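PDB 6C1Z: fatty acid-binding protein homolog 8 from Caenorhabditis elegans, which binds a wide range of unsaturated fatty acids, oleic acid among them, and carries them from the lysosome to the nucleus as a pro-longevity signal. Local coordinates for residues Glu7-Trp12 and Trp114-Leu120; Thr40-Glu45 and Asn56-Phe61; Tyr23-Ile27 and Tyr124-Val129. One frame throughout, in Å; residues are numbered along the deposited sequence.

Contact 1: residues Glu7-Trp12 and Trp114-Leu120; sequences EFIGRW and WLENGKL
Leu115 is the bump around which the N-terminal aromatic pair Phe8 and Trp12 closes. Its CG sits over the middle of one Phe8 face, 3.8 Å from the ring centroid, and its two methyls fork to different neighbours. CD1 presses against Glu7, 3.5 Å from Glu7 CB, while CD2 reaches the benzene side of the indole at 4.0 Å from Trp12 CH2. At the rim of the Phe8 ring lies the backbone of Trp114. Leu120 fills the next hollow: with CG anti to the backbone N (chi1 -180°), its CD1 lies over the five-membered ring of Trp12, 3.7 Å from that centroid, and Leu120 CB meets Trp12 CE3 at 3.6 Å. Gly118 O approaches the indole edge in the ring plane. The indole is also pinned from its own segment, Trp12 NE1 donating to Phe8 O at 3.0 Å. A leucine in place of Trp12 would probably leave Phe8 O without this donor and open a gap beneath Leu120. Gly10 and Trp12, at the start of the first strand, form the G-x-W motif of the calycin superfamily, whose indole here packs against the type I' turn Glu116-Lys119 between strands 109-116 and 119-126 of the fatty acid-binding protein barrel.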
loop_
_atom_site.group_PDB
_atom_site.type_symbol
_atom_site.label_atom_id
_atom_site.label_comp_id
_atom_site.label_asym_id
_atom_site.label_seq_id
_atom_site.Cartn_x
_atom_site.Cartn_y
_atom_site.Cartn_z
ATOM N N GLU A 7 13.948 -9.177 -3.370
ATOM C CA GLU A 7 13.868 -9.427 -1.936
ATOM C C GLU A 7 12.489 -9.150 -1.364
ATOM O O GLU A 7 12.189 -9.594 -0.250
ATOM C CB GLU A 7 14.927 -8.585 -1.215
ATOM C CG GLU A 7 16.352 -8.895 -1.647
ATOM C CD GLU A 7 17.387 -7.986 -1.001
ATOM O OE1 GLU A 7 17.418 -7.886 0.244
ATOM O OE2 GLU A 7 18.156 -7.366 -1.756
ATOM N N PHE A 8 11.645 -8.432 -2.103
ATOM C CA PHE A 8 10.302 -8.155 -1.634
ATOM C C PHE A 8 9.351 -9.309 -1.896
ATOM O O PHE A 8 8.245 -9.326 -1.318
ATOM C CB PHE A 8 9.760 -6.915 -2.351
ATOM C CG PHE A 8 10.384 -5.614 -1.910
ATOM C CD1 PHE A 8 11.631 -5.209 -2.408
ATOM C CD2 PHE A 8 9.751 -4.803 -1.007
ATOM C CE1 PHE A 8 12.187 -4.005 -2.017
ATOM C CE2 PHE A 8 10.301 -3.588 -0.617
ATOM C CZ PHE A 8 11.550 -3.197 -1.121
ATOM N N ILE A 9 9.710 -10.223 -2.788
ATOM C CA ILE A 9 8.764 -11.248 -3.223
ATOM C C ILE A 9 8.504 -12.230 -2.087
ATOM O O ILE A 9 9.432 -12.753 -1.459
ATOM C CB ILE A 9 9.296 -11.948 -4.478
ATOM C CG1 ILE A 9 9.232 -10.979 -5.650
ATOM C CG2 ILE A 9 8.504 -13.232 -4.764
ATOM C CD1 ILE A 9 9.968 -11.419 -6.859
ATOM N N GLY A 10 7.230 -12.464 -1.804
ATOM C CA GLY A 10 6.828 -13.440 -0.808
ATOM C C GLY A 10 5.551 -12.997 -0.136
ATOM O O GLY A 10 4.848 -12.131 -0.632
ATOM N N ARG A 11 5.284 -13.591 1.020
ATOM C CA ARG A 11 4.078 -13.350 1.788
ATOM C C ARG A 11 4.473 -12.784 3.144
ATOM O O ARG A 11 5.404 -13.281 3.781
ATOM C CB ARG A 11 3.258 -14.653 1.929
ATOM C CG ARG A 11 2.468 -15.018 0.650
ATOM C CD ARG A 11 1.934 -16.450 0.609
ATOM N NE ARG A 11 0.921 -16.697 1.632
ATOM C CZ ARG A 11 -0.374 -16.434 1.497
ATOM N NH1 ARG A 11 -0.848 -15.902 0.377
ATOM N NH2 ARG A 11 -1.198 -16.691 2.506
ATOM N N TRP A 12 3.743 -11.767 3.595
ATOM C CA TRP A 12 4.112 -10.929 4.723
ATOM C C TRP A 12 2.886 -10.730 5.608
ATOM O O TRP A 12 1.780 -10.510 5.100
ATOM C CB TRP A 12 4.597 -9.566 4.193
ATOM C CG TRP A 12 5.782 -9.603 3.265
ATOM C CD1 TRP A 12 5.754 -9.663 1.893
ATOM C CD2 TRP A 12 7.172 -9.562 3.633
ATOM N NE1 TRP A 12 7.036 -9.672 1.392
ATOM C CE2 TRP A 12 7.918 -9.613 2.442
ATOM C CE3 TRP A 12 7.868 -9.503 4.865
ATOM C CZ2 TRP A 12 9.306 -9.561 2.434
ATOM C CZ3 TRP A 12 9.229 -9.460 4.842
ATOM C CH2 TRP A 12 9.934 -9.501 3.644
ATOM N N TRP A 114 9.429 -0.723 1.879
ATOM C CA TRP A 114 10.867 -0.945 1.932
ATOM C C TRP A 114 11.154 -2.075 2.908
ATOM O O TRP A 114 10.307 -2.497 3.676
ATOM C CB TRP A 114 11.650 0.351 2.209
ATOM C CG TRP A 114 11.660 0.844 3.625
ATOM C CD1 TRP A 114 12.684 0.704 4.533
ATOM C CD2 TRP A 114 10.636 1.589 4.298
ATOM N NE1 TRP A 114 12.334 1.286 5.717
ATOM C CE2 TRP A 114 11.113 1.882 5.596
ATOM C CE3 TRP A 114 9.369 2.063 3.918
ATOM C CZ2 TRP A 114 10.354 2.571 6.535
ATOM C CZ3 TRP A 114 8.628 2.777 4.837
ATOM C CH2 TRP A 114 9.127 3.027 6.143
ATOM N N LEU A 115 12.384 -2.572 2.853
ATOM C CA LEU A 115 12.834 -3.673 3.705
ATOM C C LEU A 115 13.877 -3.197 4.704
ATOM O O LEU A 115 14.767 -2.408 4.370
ATOM C CB LEU A 115 13.423 -4.804 2.866
ATOM C CG LEU A 115 12.529 -5.443 1.805
ATOM C CD1 LEU A 115 13.250 -6.558 1.089
ATOM C CD2 LEU A 115 11.253 -5.960 2.431
ATOM N N GLU A 116 13.764 -3.683 5.931
ATOM C CA GLU A 116 14.741 -3.383 6.966
ATOM C C GLU A 116 14.962 -4.635 7.776
ATOM O O GLU A 116 14.040 -5.121 8.435
ATOM C CB GLU A 116 14.276 -2.259 7.880
ATOM C CG GLU A 116 14.409 -0.928 7.209
ATOM C CD GLU A 116 14.137 0.219 8.131
ATOM O OE1 GLU A 116 13.676 -0.026 9.271
ATOM O OE2 GLU A 116 14.351 1.363 7.690
ATOM N N ASN A 117 16.183 -5.138 7.748
ATOM C CA ASN A 117 16.592 -6.201 8.635
ATOM C C ASN A 117 15.585 -7.347 8.640
ATOM O O ASN A 117 15.219 -7.884 9.681
ATOM C CB ASN A 117 16.858 -5.651 10.037
ATOM C CG ASN A 117 17.856 -4.508 10.023
ATOM O OD1 ASN A 117 18.948 -4.655 9.488
ATOM N ND2 ASN A 117 17.464 -3.361 10.563
ATOM N N GLY A 118 15.146 -7.725 7.444
ATOM C CA GLY A 118 14.297 -8.883 7.290
ATOM C C GLY A 118 12.819 -8.603 7.390
ATOM O O GLY A 118 12.016 -9.488 7.070
ATOM N N LYS A 119 12.430 -7.404 7.800
ATOM C CA LYS A 119 11.030 -7.028 7.890
ATOM C C LYS A 119 10.668 -6.155 6.708
ATOM O O LYS A 119 11.527 -5.553 6.060
ATOM C CB LYS A 119 10.765 -6.270 9.190
ATOM C CG LYS A 119 10.946 -7.128 10.442
ATOM C CD LYS A 119 10.416 -6.427 11.685
ATOM C CE LYS A 119 9.947 -7.436 12.726
ATOM N NZ LYS A 119 9.330 -6.801 13.921
ATOM N N LEU A 120 9.376 -6.080 6.433
ATOM C CA LEU A 120 8.852 -5.194 5.408
ATOM C C LEU A 120 8.064 -4.069 6.070
ATOM O O LEU A 120 7.216 -4.317 6.942
ATOM C CB LEU A 120 7.998 -5.956 4.408
ATOM C CG LEU A 120 7.380 -5.142 3.269
ATOM C CD1 LEU A 120 7.238 -6.021 2.022
ATOM C CD2 LEU A 120 6.034 -4.598 3.676
#

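Contact 2: residues Thr40-Glu45 and Asn56-Phe61; sequences TSPTLE and NQYSTF
The antiparallel β-hairpin of strands 43-49 and 52-58 is joined here at its open end, where Thr43 pairs with Tyr58, Leu44 with Gln57 and Glu45 with Asn56. Thr43 and Tyr58 form a hydrogen-bonded pair, with Thr43 N to Tyr58 O at 2.9 Å and Tyr58 N to Thr43 O at 2.8 Å. Glu45 and Asn56 form the next such pair, and their N-H groups point almost straight at the acceptors: the angle at hydrogen is 178° for Glu45 N to Asn56 O. Between them the non-hydrogen-bonded pair Leu44-Gln57 brings its CA atoms to 4.4 Å, and Gln57 CA and Leu44 CA add C-H...O contacts to Thr43 O and Asn56 O.

Beyond the Thr43-Tyr58 pair, Pro42 continues the packing. Its ring lies alongside the Gln57 side chain, both pointing the same way, with Pro42 CB 3.5 Å from Gln57 CG. Gln57 reaches this position with CG anti to the backbone N (chi1 -169°) and a bend at the next bond, which brings OE1 near Pro42 CG.

In the fatty acid-binding protein barrel this hairpin follows the helix pair, and strand 43-49 runs beside strand 10-18. On the face bearing Thr43, Glu45, Asn56 and Tyr58, the Glu45 carboxylate stands nearly perpendicular to the phenol plane, its OE1 at the ring edge and 3.6 Å from Tyr58 OH. Thr43 OG1 is hydrogen-bonded to Lys13. Where the strands end, Thr40 CB meets Ser59 CB at 4.0 Å, and the Thr40 methyl CG2 lies 3.7 Å from Thr60 OG1 and also touches Phe61 CB. The Phe61 ring itself leads away to helix 31-39, touching Ile33, Ala36 and Ala37.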
loop_
_atom_site.group_PDB
_atom_site.type_symbol
_atom_site.label_atom_id
_atom_site.label_comp_id
_atom_site.label_asym_id
_atom_site.label_seq_id
_atom_site.Cartn_x
_atom_site.Cartn_y
_atom_site.Cartn_z
ATOM N N THR A 40 -8.212 -5.441 11.187
ATOM C CA THR A 40 -7.643 -6.647 10.609
ATOM C C THR A 40 -6.118 -6.615 10.665
ATOM O O THR A 40 -5.493 -5.563 10.833
ATOM C CB THR A 40 -8.038 -6.788 9.145
ATOM O OG1 THR A 40 -7.453 -5.717 8.395
ATOM C CG2 THR A 40 -9.550 -6.784 8.981
ATOM N N SER A 41 -5.520 -7.800 10.510
ATOM C CA SER A 41 -4.074 -7.961 10.359
ATOM C C SER A 41 -3.862 -8.653 9.017
ATOM O O SER A 41 -3.786 -9.891 8.956
ATOM C CB SER A 41 -3.478 -8.770 11.509
ATOM O OG SER A 41 -3.570 -8.044 12.724
ATOM N N PRO A 42 -3.768 -7.894 7.927
ATOM C CA PRO A 42 -3.786 -8.494 6.590
ATOM C C PRO A 42 -2.501 -9.240 6.287
ATOM O O PRO A 42 -1.478 -9.091 6.961
ATOM C CB PRO A 42 -3.948 -7.291 5.658
ATOM C CG PRO A 42 -3.507 -6.126 6.433
ATOM C CD PRO A 42 -3.773 -6.420 7.866
ATOM N N THR A 43 -2.582 -10.062 5.242
ATOM C CA THR A 43 -1.428 -10.699 4.635
ATOM C C THR A 43 -1.166 -10.019 3.302
ATOM O O THR A 43 -2.075 -9.880 2.477
ATOM C CB THR A 43 -1.713 -12.180 4.417
ATOM O OG1 THR A 43 -1.921 -12.789 5.688
ATOM C CG2 THR A 43 -0.550 -12.860 3.720
ATOM N N LEU A 44 0.071 -9.597 3.096
ATOM C CA LEU A 44 0.468 -8.931 1.871
ATOM C C LEU A 44 1.308 -9.909 1.071
ATOM O O LEU A 44 2.332 -10.394 1.552
ATOM C CB LEU A 44 1.258 -7.661 2.190
ATOM C CG LEU A 44 2.035 -6.984 1.049
ATOM C CD1 LEU A 44 1.124 -6.563 -0.074
ATOM C CD2 LEU A 44 2.829 -5.787 1.574
ATOM N N GLU A 45 0.863 -10.225 -0.132
ATOM C CA GLU A 45 1.587 -11.098 -1.032
ATOM C C GLU A 45 2.131 -10.245 -2.159
ATOM O O GLU A 45 1.372 -9.514 -2.808
ATOM C CB GLU A 45 0.638 -12.154 -1.589
ATOM C CG GLU A 45 1.138 -12.955 -2.764
ATOM C CD GLU A 45 0.078 -13.896 -3.274
ATOM O OE1 GLU A 45 -0.871 -13.439 -3.967
ATOM O OE2 GLU A 45 0.178 -15.090 -2.943
ATOM N N ASN A 56 -0.870 -7.926 -3.486
ATOM C CA ASN A 56 -2.201 -8.371 -3.134
ATOM C C ASN A 56 -2.316 -8.424 -1.623
ATOM O O ASN A 56 -1.542 -9.124 -0.962
ATOM C CB ASN A 56 -2.457 -9.748 -3.739
ATOM C CG ASN A 56 -2.415 -9.736 -5.242
ATOM O OD1 ASN A 56 -2.660 -8.712 -5.872
ATOM N ND2 ASN A 56 -2.133 -10.888 -5.835
ATOM N N GLN A 57 -3.320 -7.762 -1.081
ATOM C CA GLN A 57 -3.523 -7.723 0.358
ATOM C C GLN A 57 -4.775 -8.520 0.682
ATOM O O GLN A 57 -5.833 -8.284 0.094
ATOM C CB GLN A 57 -3.670 -6.281 0.841
ATOM C CG GLN A 57 -3.631 -6.115 2.342
ATOM C CD GLN A 57 -2.991 -4.807 2.755
ATOM O OE1 GLN A 57 -3.555 -4.046 3.540
ATOM N NE2 GLN A 57 -1.809 -4.537 2.223
ATOM N N TYR A 58 -4.661 -9.466 1.603
ATOM C CA TYR A 58 -5.789 -10.327 1.946
ATOM C C TYR A 58 -6.211 -10.129 3.391
ATOM O O TYR A 58 -5.371 -10.108 4.294
ATOM C CB TYR A 58 -5.451 -11.809 1.738
ATOM C CG TYR A 58 -5.176 -12.150 0.299
ATOM C CD1 TYR A 58 -6.227 -12.374 -0.582
ATOM C CD2 TYR A 58 -3.885 -12.274 -0.170
ATOM C CE1 TYR A 58 -5.997 -12.696 -1.907
ATOM C CE2 TYR A 58 -3.636 -12.610 -1.508
ATOM C CZ TYR A 58 -4.703 -12.795 -2.365
ATOM O OH TYR A 58 -4.441 -13.123 -3.675
ATOM N N SER A 59 -7.515 -10.037 3.628
ATOM C CA SER A 59 -7.999 -9.932 4.999
ATOM C C SER A 59 -9.456 -10.356 5.055
ATOM O O SER A 59 -10.120 -10.499 4.029
ATOM C CB SER A 59 -7.870 -8.506 5.537
ATOM O OG SER A 59 -8.908 -7.664 5.042
ATOM N N THR A 60 -9.951 -10.527 6.285
ATOM C CA THR A 60 -11.345 -10.902 6.485
ATOM C C THR A 60 -12.294 -9.824 5.978
ATOM O O THR A 60 -13.423 -10.130 5.578
ATOM C CB THR A 60 -11.617 -11.192 7.969
ATOM O OG1 THR A 60 -11.162 -10.104 8.787
ATOM C CG2 THR A 60 -10.928 -12.474 8.405
ATOM N N PHE A 61 -11.860 -8.564 5.987
ATOM C CA PHE A 61 -12.731 -7.458 5.609
ATOM C C PHE A 61 -12.745 -7.192 4.106
ATOM O O PHE A 61 -13.798 -6.870 3.544
ATOM C CB PHE A 61 -12.312 -6.190 6.362
ATOM C CG PHE A 61 -13.173 -4.998 6.069
ATOM C CD1 PHE A 61 -14.505 -4.990 6.417
ATOM C CD2 PHE A 61 -12.646 -3.881 5.440
ATOM C CE1 PHE A 61 -15.307 -3.886 6.153
ATOM C CE2 PHE A 61 -13.441 -2.778 5.174
ATOM C CZ PHE A 61 -14.769 -2.783 5.525
#

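Contact 3: residues Tyr23-Ile27 and Tyr124-Val129; sequences YLKEI and YQSGSV
The Tyr23 ring takes Tyr124 CB over the centre of one face, 3.8 Å from the centroid and only 7° off the ring normal, a CH-pi contact. The backbone carbonyl carbon of Gln125 lies at the ring's edge, near its plane, while Ser126 CB comes in obliquely, 3.8 Å from Tyr23 CE1. The Tyr124 ring itself leads away, and the two ring planes lie oblique, 58° apart. This packing seats helix 20-27, the first of the two helices of the fatty acid-binding protein fold, against the end of strand 119-126 and the type II' turn Ser126-Val129 of the β-barrel. Tyr23 CG stands anti to the backbone N (chi1 164°), which carries the ring over the strand, and its hydroxyl is hydrogen-bonded to Ser109.

Val129 uses both methyls on the helix: CG1 packs beside the Tyr23 backbone N at 3.7 Å, and CG2 rests against Glu26 CB. Glu26, bent at its second torsion, lays its chain across the turn, with CG 3.4 Å from Ser126 O. Gly127 suits this spot, since a CB there would run into the Glu26 carboxylate. Glu26 and Ile27 lie in a segment that probably serves as a nuclear localization signal, as inferred from related proteins. Ile27 CG2 fits against Ser126 CB at 3.6 Å. Ser126 OG is hydrogen-bonded to Ser108 O, and one water donates to Ser126 OG at 2.8 Å and, weakly, to Glu26 OE2.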
loop_
_atom_site.group_PDB
_atom_site.type_symbol
_atom_site.label_atom_id
_atom_site.label_comp_id
_atom_site.label_asym_id
_atom_site.label_seq_id
_atom_site.Cartn_x
_atom_site.Cartn_y
_atom_site.Cartn_z
ATOM N N TYR A 23 -5.199 7.661 9.009
ATOM C CA TYR A 23 -4.937 7.804 7.581
ATOM C C TYR A 23 -6.204 7.584 6.753
ATOM O O TYR A 23 -6.513 8.359 5.840
ATOM C CB TYR A 23 -3.801 6.853 7.144
ATOM C CG TYR A 23 -3.768 6.700 5.658
ATOM C CD1 TYR A 23 -3.172 7.651 4.850
ATOM C CD2 TYR A 23 -4.389 5.617 5.057
ATOM C CE1 TYR A 23 -3.189 7.523 3.476
ATOM C CE2 TYR A 23 -4.429 5.482 3.691
ATOM C CZ TYR A 23 -3.849 6.457 2.898
ATOM O OH TYR A 23 -3.907 6.308 1.535
ATOM N N LEU A 24 -6.949 6.534 7.058
ATOM C CA LEU A 24 -8.191 6.288 6.333
ATOM C C LEU A 24 -9.177 7.436 6.521
ATOM O O LEU A 24 -9.859 7.844 5.566
ATOM C CB LEU A 24 -8.792 4.964 6.786
ATOM C CG LEU A 24 -7.987 3.717 6.420
ATOM C CD1 LEU A 24 -8.693 2.453 6.942
ATOM C CD2 LEU A 24 -7.749 3.601 4.920
ATOM N N LYS A 25 -9.271 7.978 7.742
ATOM C CA LYS A 25 -10.134 9.132 7.959
ATOM C C LYS A 25 -9.686 10.297 7.092
ATOM O O LYS A 25 -10.507 10.974 6.465
ATOM C CB LYS A 25 -10.123 9.531 9.437
ATOM C CG LYS A 25 -11.050 10.690 9.805
ATOM C CD LYS A 25 -11.028 10.921 11.303
ATOM C CE LYS A 25 -11.845 12.121 11.716
ATOM N NZ LYS A 25 -11.646 12.400 13.165
ATOM N N GLU A 26 -8.376 10.541 7.035
ATOM C CA GLU A 26 -7.860 11.676 6.284
ATOM C C GLU A 26 -8.215 11.571 4.805
ATOM O O GLU A 26 -8.523 12.582 4.166
ATOM C CB GLU A 26 -6.345 11.764 6.496
ATOM C CG GLU A 26 -5.630 12.857 5.721
ATOM C CD GLU A 26 -5.921 14.232 6.259
ATOM O OE1 GLU A 26 -6.497 14.347 7.363
ATOM O OE2 GLU A 26 -5.566 15.215 5.578
ATOM N N ILE A 27 -8.196 10.359 4.236
ATOM C CA ILE A 27 -8.473 10.203 2.807
ATOM C C ILE A 27 -9.963 10.085 2.507
ATOM O O ILE A 27 -10.350 9.981 1.331
ATOM C CB ILE A 27 -7.695 9.064 2.126
ATOM C CG1 ILE A 27 -8.135 7.703 2.674
ATOM C CG2 ILE A 27 -6.185 9.248 2.299
ATOM C CD1 ILE A 27 -7.711 6.538 1.810
ATOM N N TYR A 124 1.936 5.015 4.621
ATOM C CA TYR A 124 0.883 5.600 3.807
ATOM C C TYR A 124 0.718 7.032 4.277
ATOM O O TYR A 124 0.418 7.283 5.449
ATOM C CB TYR A 124 -0.457 4.865 3.955
ATOM C CG TYR A 124 -0.428 3.356 4.021
ATOM C CD1 TYR A 124 0.504 2.621 3.302
ATOM C CD2 TYR A 124 -1.354 2.671 4.793
ATOM C CE1 TYR A 124 0.522 1.246 3.370
ATOM C CE2 TYR A 124 -1.339 1.295 4.855
ATOM C CZ TYR A 124 -0.395 0.605 4.139
ATOM O OH TYR A 124 -0.387 -0.777 4.226
ATOM N N GLN A 125 0.939 7.971 3.366
ATOM C CA GLN A 125 0.917 9.389 3.681
ATOM C C GLN A 125 -0.155 10.091 2.869
ATOM O O GLN A 125 -0.235 9.893 1.653
ATOM C CB GLN A 125 2.297 9.922 3.331
ATOM C CG GLN A 125 2.432 11.415 3.145
ATOM C CD GLN A 125 3.829 11.790 2.676
ATOM O OE1 GLN A 125 4.824 11.434 3.304
ATOM N NE2 GLN A 125 3.905 12.472 1.550
ATOM N N SER A 126 -0.971 10.900 3.541
ATOM C CA SER A 126 -1.864 11.845 2.872
ATOM C C SER A 126 -2.086 13.033 3.789
ATOM O O SER A 126 -2.288 12.865 4.994
ATOM C CB SER A 126 -3.223 11.206 2.538
ATOM O OG SER A 126 -4.027 12.095 1.802
ATOM N N GLY A 127 -1.985 14.236 3.225
ATOM C CA GLY A 127 -2.185 15.447 4.011
ATOM C C GLY A 127 -1.238 15.480 5.192
ATOM O O GLY A 127 -0.039 15.231 5.057
ATOM N N SER A 128 -1.791 15.694 6.379
ATOM C CA SER A 128 -1.000 15.785 7.595
ATOM C C SER A 128 -0.740 14.435 8.249
ATOM O O SER A 128 -0.168 14.394 9.339
ATOM C CB SER A 128 -1.713 16.686 8.600
ATOM O OG SER A 128 -2.951 16.110 8.961
ATOM N N VAL A 129 -1.154 13.323 7.636
ATOM C CA VAL A 129 -1.108 12.029 8.303
ATOM C C VAL A 129 -0.127 11.089 7.615
ATOM O O VAL A 129 -0.176 10.901 6.394
ATOM C CB VAL A 129 -2.495 11.372 8.397
ATOM C CG1 VAL A 129 -2.392 10.013 9.144
ATOM C CG2 VAL A 129 -3.467 12.308 9.080
HETATM O O HOH W 1 -5.110 14.613 2.189
#

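How the contacts relate
All three contacts involve one ten-stranded antiparallel sheet, and contact 3 seats helix 20-27 against it. Contacts 1 and 3 lie on opposite sides of the chain's centre, about 24 Å apart between centres, yet share strand 119-126. The centre of contact 2 is about 16 Å from that of contact 1 and about 20 Å from that of contact 3. Neighbouring strands 10-18 and 43-49 link contacts 1 and 2, Trp12 O lying 2.8 Å from Leu44 N, probably a hydrogen bond; Leu120 of strand 119-126 also packs on Leu44. Along the chain, contact 2 closes locally, whereas contacts 1 and 3 return after about a hundred residues, tying the N-terminal strand and first helix to the C-terminal strands of the lipid-binding barrel.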